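Local coordinates for protein aromatic-amino-acid:2-oxoglutarate transaminase (Candida albicans, PDB 6HND) that probably transfers amino groups between aromatic amino acids, and perhaps 2-aminoadipate, and 2-oxo acids, with pyridoxal 5'-phosphate as cofactor, at residues D226-W231 / P239-L244; I219-F224 / R263-D268; I147-K152 / G394-I399. One frame throughout, in Å; residues are numbered along the deposited sequence.

Contact 1 of 3, residues D226-W231 / P239-L244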
loop_
_atom_site.group_PDB
_atom_site.type_symbol
_atom_site.label_atom_id
_atom_site.label_comp_id
_atom_site.label_asym_id
_atom_site.label_seq_id
_atom_site.Cartn_x
_atom_site.Cartn_y
_atom_site.Cartn_z
ATOM N N ASP B 226 29.497 -20.386 -15.114
ATOM C CA ASP B 226 29.298 -21.110 -16.391
ATOM C C ASP B 226 28.095 -20.505 -17.138
ATOM O O ASP B 226 28.210 -20.275 -18.386
ATOM C CB ASP B 226 29.154 -22.615 -16.157
ATOM C CG ASP B 226 28.923 -23.370 -17.454
ATOM O OD1 ASP B 226 29.865 -23.449 -18.261
ATOM O OD2 ASP B 226 27.779 -23.818 -17.676
ATOM N N LEU B 227 26.977 -20.282 -16.435
ATOM C CA LEU B 227 25.752 -19.653 -17.016
ATOM C C LEU B 227 26.133 -18.290 -17.621
ATOM O O LEU B 227 25.754 -18.005 -18.741
ATOM C CB LEU B 227 24.682 -19.531 -15.918
ATOM C CG LEU B 227 23.373 -18.817 -16.276
ATOM C CD1 LEU B 227 22.629 -19.543 -17.379
ATOM C CD2 LEU B 227 22.474 -18.680 -15.049
ATOM N N LEU B 228 26.915 -17.484 -16.917
ATOM C CA LEU B 228 27.255 -16.114 -17.374
ATOM C C LEU B 228 28.287 -16.162 -18.508
ATOM O O LEU B 228 28.142 -15.390 -19.447
ATOM C CB LEU B 228 27.734 -15.310 -16.170
ATOM C CG LEU B 228 26.611 -14.833 -15.251
ATOM C CD1 LEU B 228 27.158 -13.972 -14.110
ATOM C CD2 LEU B 228 25.580 -14.057 -16.045
ATOM N N GLU B 229 29.271 -17.050 -18.447
ATOM C CA GLU B 229 30.340 -17.144 -19.476
ATOM C C GLU B 229 29.791 -17.786 -20.737
ATOM O O GLU B 229 30.356 -17.513 -21.783
ATOM C CB GLU B 229 31.532 -17.975 -19.002
ATOM C CG GLU B 229 32.353 -17.277 -17.930
ATOM C CD GLU B 229 33.598 -18.032 -17.514
ATOM O OE1 GLU B 229 33.812 -19.138 -18.065
ATOM O OE2 GLU B 229 34.353 -17.504 -16.659
ATOM N N ASN B 230 28.758 -18.630 -20.631
ATOM C CA ASN B 230 28.239 -19.418 -21.779
ATOM C C ASN B 230 26.754 -19.073 -21.963
ATOM O O ASN B 230 25.967 -19.952 -22.391
ATOM C CB ASN B 230 28.532 -20.914 -21.604
ATOM C CG ASN B 230 30.012 -21.225 -21.444
ATOM O OD1 ASN B 230 30.813 -20.974 -22.332
ATOM N ND2 ASN B 230 30.413 -21.746 -20.299
ATOM N N TRP B 231 26.380 -17.821 -21.711
ATOM C CA TRP B 231 24.961 -17.384 -21.799
ATOM C C TRP B 231 24.341 -17.841 -23.123
ATOM O O TRP B 231 23.266 -18.492 -23.071
ATOM C CB TRP B 231 24.790 -15.874 -21.591
ATOM C CG TRP B 231 23.345 -15.482 -21.521
ATOM C CD1 TRP B 231 22.576 -14.998 -22.546
ATOM C CD2 TRP B 231 22.463 -15.632 -20.382
ATOM N NE1 TRP B 231 21.295 -14.781 -22.110
ATOM C CE2 TRP B 231 21.195 -15.148 -20.782
ATOM C CE3 TRP B 231 22.619 -16.102 -19.071
ATOM C CZ2 TRP B 231 20.101 -15.125 -19.913
ATOM C CZ3 TRP B 231 21.544 -16.046 -18.210
ATOM C CH2 TRP B 231 20.297 -15.561 -18.624
ATOM N N PRO B 239 18.038 -12.130 -23.953
ATOM C CA PRO B 239 19.082 -11.136 -23.728
ATOM C C PRO B 239 19.911 -11.520 -22.493
ATOM O O PRO B 239 19.483 -12.371 -21.728
ATOM C CB PRO B 239 18.303 -9.821 -23.512
ATOM C CG PRO B 239 16.943 -10.280 -23.030
ATOM C CD PRO B 239 16.686 -11.598 -23.728
ATOM N N LYS B 240 21.054 -10.865 -22.327
ATOM C CA LYS B 240 21.954 -11.080 -21.172
ATOM C C LYS B 240 21.193 -10.583 -19.955
ATOM O O LYS B 240 20.381 -9.676 -20.061
ATOM C CB LYS B 240 23.283 -10.324 -21.296
ATOM C CG LYS B 240 24.001 -10.406 -22.641
ATOM C CD LYS B 240 24.774 -11.697 -22.924
ATOM C CE LYS B 240 26.081 -11.420 -23.660
ATOM N NZ LYS B 240 26.530 -12.580 -24.458
ATOM N N PRO B 241 21.371 -11.192 -18.774
ATOM C CA PRO B 241 20.583 -10.799 -17.627
ATOM C C PRO B 241 20.805 -9.318 -17.309
ATOM O O PRO B 241 21.893 -8.789 -17.520
ATOM C CB PRO B 241 21.027 -11.762 -16.522
ATOM C CG PRO B 241 22.321 -12.317 -17.003
ATOM C CD PRO B 241 22.209 -12.361 -18.505
ATOM N N LYS B 242 19.729 -8.705 -16.828
ATOM C CA LYS B 242 19.669 -7.308 -16.360
ATOM C C LYS B 242 19.911 -7.253 -14.845
ATOM O O LYS B 242 20.422 -6.216 -14.363
ATOM C CB LYS B 242 18.285 -6.750 -16.695
ATOM C CG LYS B 242 18.142 -5.277 -16.399
ATOM C CD LYS B 242 18.982 -4.401 -17.320
ATOM C CE LYS B 242 19.055 -2.983 -16.796
ATOM N NZ LYS B 242 17.724 -2.341 -16.809
ATOM N N ALA B 243 19.491 -8.275 -14.089
ATOM C CA ALA B 243 19.583 -8.233 -12.610
ATOM C C ALA B 243 19.693 -9.634 -12.003
ATOM O O ALA B 243 19.507 -10.624 -12.710
ATOM C CB ALA B 243 18.392 -7.482 -12.051
ATOM N N LEU B 244 20.080 -9.688 -10.730
ATOM C CA LEU B 244 20.062 -10.911 -9.888
ATOM C C LEU B 244 19.263 -10.593 -8.626
ATOM O O LEU B 244 19.527 -9.544 -8.006
ATOM C CB LEU B 244 21.495 -11.347 -9.557
ATOM C CG LEU B 244 21.620 -12.367 -8.428
ATOM C CD1 LEU B 244 21.253 -13.765 -8.928
ATOM C CD2 LEU B 244 23.025 -12.338 -7.840
#

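Contact 2 of 3, residues I219-F224 / R263-D268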
loop_
_atom_site.group_PDB
_atom_site.type_symbol
_atom_site.label_atom_id
_atom_site.label_comp_id
_atom_site.label_asym_id
_atom_site.label_seq_id
_atom_site.Cartn_x
_atom_site.Cartn_y
_atom_site.Cartn_z
ATOM N N ILE B 219 23.670 -20.256 -3.773
ATOM C CA ILE B 219 24.037 -20.274 -5.218
ATOM C C ILE B 219 25.282 -21.154 -5.429
ATOM O O ILE B 219 26.279 -20.975 -4.692
ATOM C CB ILE B 219 24.282 -18.843 -5.718
ATOM C CG1 ILE B 219 22.952 -18.086 -5.854
ATOM C CG2 ILE B 219 25.048 -18.868 -7.023
ATOM C CD1 ILE B 219 23.099 -16.571 -5.999
ATOM N N ASP B 220 25.257 -22.000 -6.460
ATOM C CA ASP B 220 26.437 -22.778 -6.908
ATOM C C ASP B 220 27.317 -21.867 -7.783
ATOM O O ASP B 220 26.977 -21.644 -8.969
ATOM C CB ASP B 220 25.979 -24.028 -7.654
ATOM C CG ASP B 220 27.119 -24.956 -8.056
ATOM O OD1 ASP B 220 28.132 -24.457 -8.595
ATOM O OD2 ASP B 220 26.982 -26.173 -7.821
ATOM N N LEU B 221 28.424 -21.365 -7.242
ATOM C CA LEU B 221 29.234 -20.346 -7.950
ATOM C C LEU B 221 29.743 -20.900 -9.290
ATOM O O LEU B 221 29.662 -20.178 -10.304
ATOM C CB LEU B 221 30.378 -19.857 -7.056
ATOM C CG LEU B 221 31.171 -18.684 -7.662
ATOM C CD1 LEU B 221 30.312 -17.448 -7.807
ATOM C CD2 LEU B 221 32.412 -18.358 -6.858
ATOM N N THR B 222 30.240 -22.132 -9.328
ATOM C CA THR B 222 30.802 -22.744 -10.560
ATOM C C THR B 222 29.729 -22.706 -11.660
ATOM O O THR B 222 30.056 -22.277 -12.788
ATOM C CB THR B 222 31.353 -24.141 -10.267
ATOM O OG1 THR B 222 32.502 -23.985 -9.436
ATOM C CG2 THR B 222 31.760 -24.897 -11.511
ATOM N N GLN B 223 28.485 -23.097 -11.346
ATOM C CA GLN B 223 27.387 -23.156 -12.342
ATOM C C GLN B 223 26.901 -21.733 -12.662
ATOM O O GLN B 223 26.426 -21.533 -13.784
ATOM C CB GLN B 223 26.268 -24.099 -11.897
ATOM C CG GLN B 223 26.678 -25.571 -11.938
ATOM C CD GLN B 223 27.238 -25.963 -13.288
ATOM O OE1 GLN B 223 28.443 -26.200 -13.435
ATOM N NE2 GLN B 223 26.374 -26.004 -14.299
ATOM N N PHE B 224 27.053 -20.778 -11.748
ATOM C CA PHE B 224 26.685 -19.366 -11.978
ATOM C C PHE B 224 27.669 -18.766 -12.999
ATOM O O PHE B 224 27.252 -18.309 -14.081
ATOM C CB PHE B 224 26.581 -18.600 -10.652
ATOM C CG PHE B 224 26.019 -17.199 -10.782
ATOM C CD1 PHE B 224 24.777 -16.979 -11.353
ATOM C CD2 PHE B 224 26.730 -16.097 -10.348
ATOM C CE1 PHE B 224 24.279 -15.691 -11.488
ATOM C CE2 PHE B 224 26.236 -14.813 -10.494
ATOM C CZ PHE B 224 25.001 -14.613 -11.045
ATOM N N ARG B 263 30.167 -13.156 -1.607
ATOM C CA ARG B 263 29.504 -11.893 -2.029
ATOM C C ARG B 263 30.453 -11.037 -2.880
ATOM O O ARG B 263 29.967 -10.410 -3.834
ATOM C CB ARG B 263 29.008 -11.097 -0.826
ATOM C CG ARG B 263 27.877 -11.769 -0.065
ATOM C CD ARG B 263 27.794 -11.261 1.368
ATOM N NE ARG B 263 27.012 -12.196 2.143
ATOM C CZ ARG B 263 25.747 -12.021 2.492
ATOM N NH1 ARG B 263 25.112 -10.890 2.230
ATOM N NH2 ARG B 263 25.136 -12.972 3.172
ATOM N N LYS B 264 31.755 -11.007 -2.573
ATOM C CA LYS B 264 32.710 -10.199 -3.371
ATOM C C LYS B 264 32.738 -10.761 -4.781
ATOM O O LYS B 264 32.778 -9.957 -5.702
ATOM C CB LYS B 264 34.097 -10.162 -2.731
ATOM C CG LYS B 264 34.130 -9.428 -1.394
ATOM C CD LYS B 264 35.515 -8.996 -0.946
ATOM C CE LYS B 264 35.586 -8.803 0.553
ATOM N NZ LYS B 264 36.771 -8.003 0.930
ATOM N N LYS B 265 32.699 -12.088 -4.935
ATOM C CA LYS B 265 32.763 -12.721 -6.274
ATOM C C LYS B 265 31.473 -12.440 -7.057
ATOM O O LYS B 265 31.571 -12.212 -8.239
ATOM C CB LYS B 265 33.048 -14.219 -6.146
ATOM C CG LYS B 265 34.364 -14.569 -5.469
ATOM C CD LYS B 265 34.807 -15.962 -5.824
ATOM C CE LYS B 265 35.162 -16.802 -4.620
ATOM N NZ LYS B 265 36.416 -16.338 -3.993
ATOM N N ILE B 266 30.303 -12.516 -6.421
ATOM C CA ILE B 266 28.986 -12.208 -7.057
ATOM C C ILE B 266 29.007 -10.743 -7.494
ATOM O O ILE B 266 28.631 -10.482 -8.631
ATOM C CB ILE B 266 27.809 -12.500 -6.100
ATOM C CG1 ILE B 266 27.681 -13.987 -5.746
ATOM C CG2 ILE B 266 26.507 -11.943 -6.667
ATOM C CD1 ILE B 266 27.420 -14.887 -6.941
ATOM N N TYR B 267 29.462 -9.828 -6.633
ATOM C CA TYR B 267 29.517 -8.373 -6.938
ATOM C C TYR B 267 30.423 -8.139 -8.152
ATOM O O TYR B 267 30.005 -7.409 -9.115
ATOM C CB TYR B 267 29.975 -7.547 -5.735
ATOM C CG TYR B 267 29.913 -6.071 -6.022
ATOM C CD1 TYR B 267 28.704 -5.405 -5.991
ATOM C CD2 TYR B 267 31.037 -5.349 -6.368
ATOM C CE1 TYR B 267 28.608 -4.057 -6.297
ATOM C CE2 TYR B 267 30.964 -3.995 -6.650
ATOM C CZ TYR B 267 29.742 -3.352 -6.632
ATOM O OH TYR B 267 29.620 -2.027 -6.913
ATOM N N ASP B 268 31.593 -8.782 -8.147
ATOM C CA ASP B 268 32.603 -8.640 -9.226
ATOM C C ASP B 268 31.980 -9.115 -10.533
ATOM O O ASP B 268 32.225 -8.465 -11.560
ATOM C CB ASP B 268 33.917 -9.373 -8.896
ATOM C CG ASP B 268 34.784 -8.639 -7.882
ATOM O OD1 ASP B 268 34.451 -7.488 -7.540
ATOM O OD2 ASP B 268 35.764 -9.236 -7.419
#

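Contact 3 of 3, residues I147-K152 / G394-I399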
loop_
_atom_site.group_PDB
_atom_site.type_symbol
_atom_site.label_atom_id
_atom_site.label_comp_id
_atom_site.label_asym_id
_atom_site.label_seq_id
_atom_site.Cartn_x
_atom_site.Cartn_y
_atom_site.Cartn_z
ATOM N N ILE B 147 20.841 1.602 9.016
ATOM C CA ILE B 147 21.658 1.058 7.888
ATOM C C ILE B 147 23.114 1.544 8.035
ATOM O O ILE B 147 24.029 0.753 7.806
ATOM C CB ILE B 147 21.016 1.394 6.529
ATOM C CG1 ILE B 147 19.913 0.393 6.206
ATOM C CG2 ILE B 147 22.013 1.432 5.388
ATOM C CD1 ILE B 147 20.425 -0.960 5.756
ATOM N N ILE B 148 23.346 2.779 8.456
ATOM C CA ILE B 148 24.733 3.258 8.715
ATOM C C ILE B 148 25.357 2.347 9.789
ATOM O O ILE B 148 26.479 1.887 9.573
ATOM C CB ILE B 148 24.755 4.757 9.087
ATOM C CG1 ILE B 148 24.399 5.647 7.893
ATOM C CG2 ILE B 148 26.098 5.143 9.681
ATOM C CD1 ILE B 148 24.174 7.132 8.260
ATOM N N ARG B 149 24.622 2.030 10.859
ATOM C CA ARG B 149 25.136 1.192 11.978
ATOM C C ARG B 149 25.414 -0.249 11.493
ATOM O O ARG B 149 26.492 -0.787 11.808
ATOM C CB ARG B 149 24.148 1.254 13.149
ATOM C CG ARG B 149 24.672 0.650 14.448
ATOM C CD ARG B 149 25.651 1.553 15.199
ATOM N NE ARG B 149 25.773 1.174 16.603
ATOM C CZ ARG B 149 26.861 0.651 17.178
ATOM N NH1 ARG B 149 27.958 0.409 16.478
ATOM N NH2 ARG B 149 26.841 0.352 18.465
ATOM N N THR B 150 24.494 -0.862 10.744
ATOM C CA THR B 150 24.508 -2.329 10.468
ATOM C C THR B 150 25.189 -2.661 9.139
ATOM O O THR B 150 25.816 -3.738 9.067
ATOM C CB THR B 150 23.090 -2.928 10.501
ATOM O OG1 THR B 150 22.298 -2.357 9.449
ATOM C CG2 THR B 150 22.438 -2.708 11.850
ATOM N N HIS B 151 25.026 -1.820 8.119
ATOM C CA HIS B 151 25.322 -2.195 6.705
ATOM C C HIS B 151 25.652 -0.970 5.845
ATOM O O HIS B 151 25.021 -0.834 4.800
ATOM C CB HIS B 151 24.108 -2.913 6.098
ATOM C CG HIS B 151 23.852 -4.298 6.595
ATOM N ND1 HIS B 151 24.775 -5.313 6.465
ATOM C CD2 HIS B 151 22.742 -4.851 7.143
ATOM C CE1 HIS B 151 24.244 -6.433 6.919
ATOM N NE2 HIS B 151 22.988 -6.176 7.338
ATOM N N LYS B 152 26.582 -0.116 6.276
ATOM C CA LYS B 152 26.902 1.191 5.632
ATOM C C LYS B 152 27.255 0.964 4.163
ATOM O O LYS B 152 28.184 0.227 3.856
ATOM C CB LYS B 152 28.061 1.876 6.365
ATOM C CG LYS B 152 28.293 3.339 6.011
ATOM C CD LYS B 152 29.573 3.882 6.615
ATOM C CE LYS B 152 30.538 4.403 5.568
ATOM N NZ LYS B 152 30.184 5.776 5.142
ATOM N N GLY B 394 19.166 0.406 20.929
ATOM C CA GLY B 394 18.093 -0.209 21.730
ATOM C C GLY B 394 17.278 -1.185 20.900
ATOM O O GLY B 394 16.872 -2.222 21.431
ATOM N N TRP B 395 17.067 -0.872 19.621
ATOM C CA TRP B 395 16.291 -1.714 18.674
ATOM C C TRP B 395 17.132 -2.950 18.351
ATOM O O TRP B 395 16.562 -4.084 18.375
ATOM C CB TRP B 395 15.875 -0.898 17.442
ATOM C CG TRP B 395 15.113 -1.671 16.418
ATOM C CD1 TRP B 395 15.476 -1.867 15.122
ATOM C CD2 TRP B 395 13.874 -2.365 16.600
ATOM N NE1 TRP B 395 14.549 -2.636 14.485
ATOM C CE2 TRP B 395 13.558 -2.964 15.367
ATOM C CE3 TRP B 395 12.993 -2.542 17.671
ATOM C CZ2 TRP B 395 12.398 -3.722 15.180
ATOM C CZ3 TRP B 395 11.848 -3.301 17.491
ATOM C CH2 TRP B 395 11.559 -3.888 16.261
ATOM N N LEU B 396 18.438 -2.768 18.145
ATOM C CA LEU B 396 19.401 -3.897 18.012
ATOM C C LEU B 396 19.313 -4.813 19.250
ATOM O O LEU B 396 19.327 -6.037 19.072
ATOM C CB LEU B 396 20.823 -3.350 17.815
ATOM C CG LEU B 396 21.134 -2.828 16.409
ATOM C CD1 LEU B 396 22.454 -2.063 16.387
ATOM C CD2 LEU B 396 21.155 -3.969 15.381
ATOM N N GLU B 397 19.222 -4.254 20.458
ATOM C CA GLU B 397 19.138 -5.046 21.702
ATOM C C GLU B 397 17.843 -5.868 21.673
ATOM O O GLU B 397 17.873 -7.025 22.095
ATOM C CB GLU B 397 19.210 -4.163 22.949
ATOM C CG GLU B 397 20.551 -3.478 23.174
ATOM C CD GLU B 397 21.739 -4.358 23.538
ATOM O OE1 GLU B 397 21.546 -5.602 23.705
ATOM O OE2 GLU B 397 22.866 -3.801 23.634
ATOM N N TRP B 398 16.739 -5.318 21.174
ATOM C CA TRP B 398 15.491 -6.101 20.963
ATOM C C TRP B 398 15.700 -7.198 19.887
ATOM O O TRP B 398 15.218 -8.329 20.069
ATOM C CB TRP B 398 14.320 -5.173 20.630
ATOM C CG TRP B 398 13.115 -5.928 20.176
ATOM C CD1 TRP B 398 12.784 -6.237 18.890
ATOM C CD2 TRP B 398 12.110 -6.528 21.008
ATOM N NE1 TRP B 398 11.640 -6.981 18.865
ATOM C CE2 TRP B 398 11.191 -7.158 20.148
ATOM C CE3 TRP B 398 11.867 -6.545 22.382
ATOM C CZ2 TRP B 398 10.064 -7.824 20.621
ATOM C CZ3 TRP B 398 10.743 -7.183 22.846
ATOM C CH2 TRP B 398 9.871 -7.839 21.980
ATOM N N ILE B 399 16.427 -6.918 18.815
ATOM C CA ILE B 399 16.745 -7.934 17.764
ATOM C C ILE B 399 17.582 -9.063 18.388
ATOM O O ILE B 399 17.332 -10.222 18.062
ATOM C CB ILE B 399 17.430 -7.251 16.552
ATOM C CG1 ILE B 399 16.425 -6.390 15.774
ATOM C CG2 ILE B 399 18.121 -8.268 15.654
ATOM C CD1 ILE B 399 17.041 -5.257 14.948
#

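Contact 1 of 3, residues D226-W231 / P239-L244
Trp231 lays one face of its indole on the extended chain at Lys240 and Pro241. CD of Pro241 sits almost squarely over the six-membered ring, 3.5 Å from its centroid and 1° off the normal. CA of Lys240 lies over the five-membered ring on the same face, 4.2 Å from that centroid and 21° off the normal. Both are CH-pi contacts, so the two rings of the indole are each covered by a C-H group. The indole reaches this place because its CG stands anti to the backbone N (chi1 -173°). The Lys240 side chain runs past the indole in the opposite direction, with CD 4.0 Å from Trp231 CD1, and its NZ ends in a salt bridge with Glu232. CD2 of Leu228 meets CG of Pro241 at 3.8 Å, so the proline ring touches both Leu228 and Trp231. Trp231 NE1 is hydrogen-bonded to Leu238 O. The contact joins the end of helix 221-229 and the start of helix 231-234 to the lead-in of strand 243-246. Leu185 of the neighbouring strand 183-187 packs on both Trp231 and Pro241.

Contact 2 of 3, residues I219-F224 / R263-D268
Asp220 caps the helix that carries Leu221 and Phe224 to Ile266. Its OD1 accepts the backbone N-H of Gln223 at 3.1 Å in a fairly straight bond of 163°. The nitrogen meets OD1 from above the carboxylate plane, 44° out of it. This N-cap holds the first turn of helix 221-229, from which Leu221 and Phe224 point to helix 260-272. Leu221 splits its two methyls between neighbours. CD2 touches CD of Lys265 at 3.5 Å, the two side chains crossing at about a right angle. CD1 lies 4.0 Å from CD1 of Ile266. That same Ile266 methyl also meets Phe224, 3.7 Å from CD2 and equally far from CE2, and so touches both side chains of helix 221-229. Phe224 holds CG anti to its own backbone N (chi1 -172°), which carries the ring toward Ile266. Further out, Phe262 touches Leu221, and Leu269 and Leu185 touch Phe224. The aliphatic part of Lys265 lies at the outer margin. The capping bond belongs to the start of helix 221-229 and does not span the two helices. Between them carbon meets carbon, so apolar packing and fit of shape hold them together here.

Contact 3 of 3, residues I147-K152 / G394-I399
Leu396 reaches across to two consecutive residues, Arg149 and Thr150, with one methyl for each. Its CD1 lies 4.0 Å from CG of Arg149. Its CD2 lies 4.0 Å from CG2 of Thr150. In both pairs the side chains pass at a slant, and only carbon meets carbon. The touch is light and small.

The next shell sets these groups in place. Arg149 holds CG anti to its backbone N (chi1 -169°) and then bends at chi2 (77°). The CG methylene is thus presented to Leu396 while the guanidinium travels on. NE forms a salt bridge with Asp393, just before the second segment, so charge pairing joins the same two helices that the leucine joins. NH2 has a further, long and weak ion pair with Asp313. Thr150 is turned with its hydroxyl between the backbone N and the carbonyl carbon (chi1 64°). OG1 is hydrogen-bonded to Phe146 O and to the hydroxyl of Tyr285. Two partners hold the polar branch, and the methyl branch is left to face Leu396. Tyr285 also packs on Ile399, one turn along from Leu396. Ile312, from helix 312-319, packs on both Arg149 and Leu396.

Farther out, Ile147 lies on strands 333-338 and 350-355, and His151 ND1 is hydrogen-bonded to Glu326. On helix 392-418, Trp398 packs on Phe50 of the second subunit. Helix 137-151 thus lies between the central mixed sheet and the long helix 392-418. Such a sheet covered by helices, with a long helix running on toward a smaller antiparallel domain, is the layout of the fold-type I aminotransferases of class I.

From the N terminus, residues 147-152 come first and open the longest loop, which contact 3 closes only at 394-399. Within it, 219-224 opens contact 2, and 226-231 follows on the same helix to open contact 1. Contact 1 closes first, at 239-244, and contact 2 closes at 263-268. All three are nested and none cross. Helix 221-229 lies on the crossover from strand 204-208 to strand 243-246, and contact 2 sets it beside helix 260-272, which leads to strand 276-280. Contacts 1 and 2 touch through Leu244 CD2 and Ile266 CG2, 3.7 Å apart. Contact 3 stands apart, its centre about 27 Å from that of contact 2, and ties in helix 392-418.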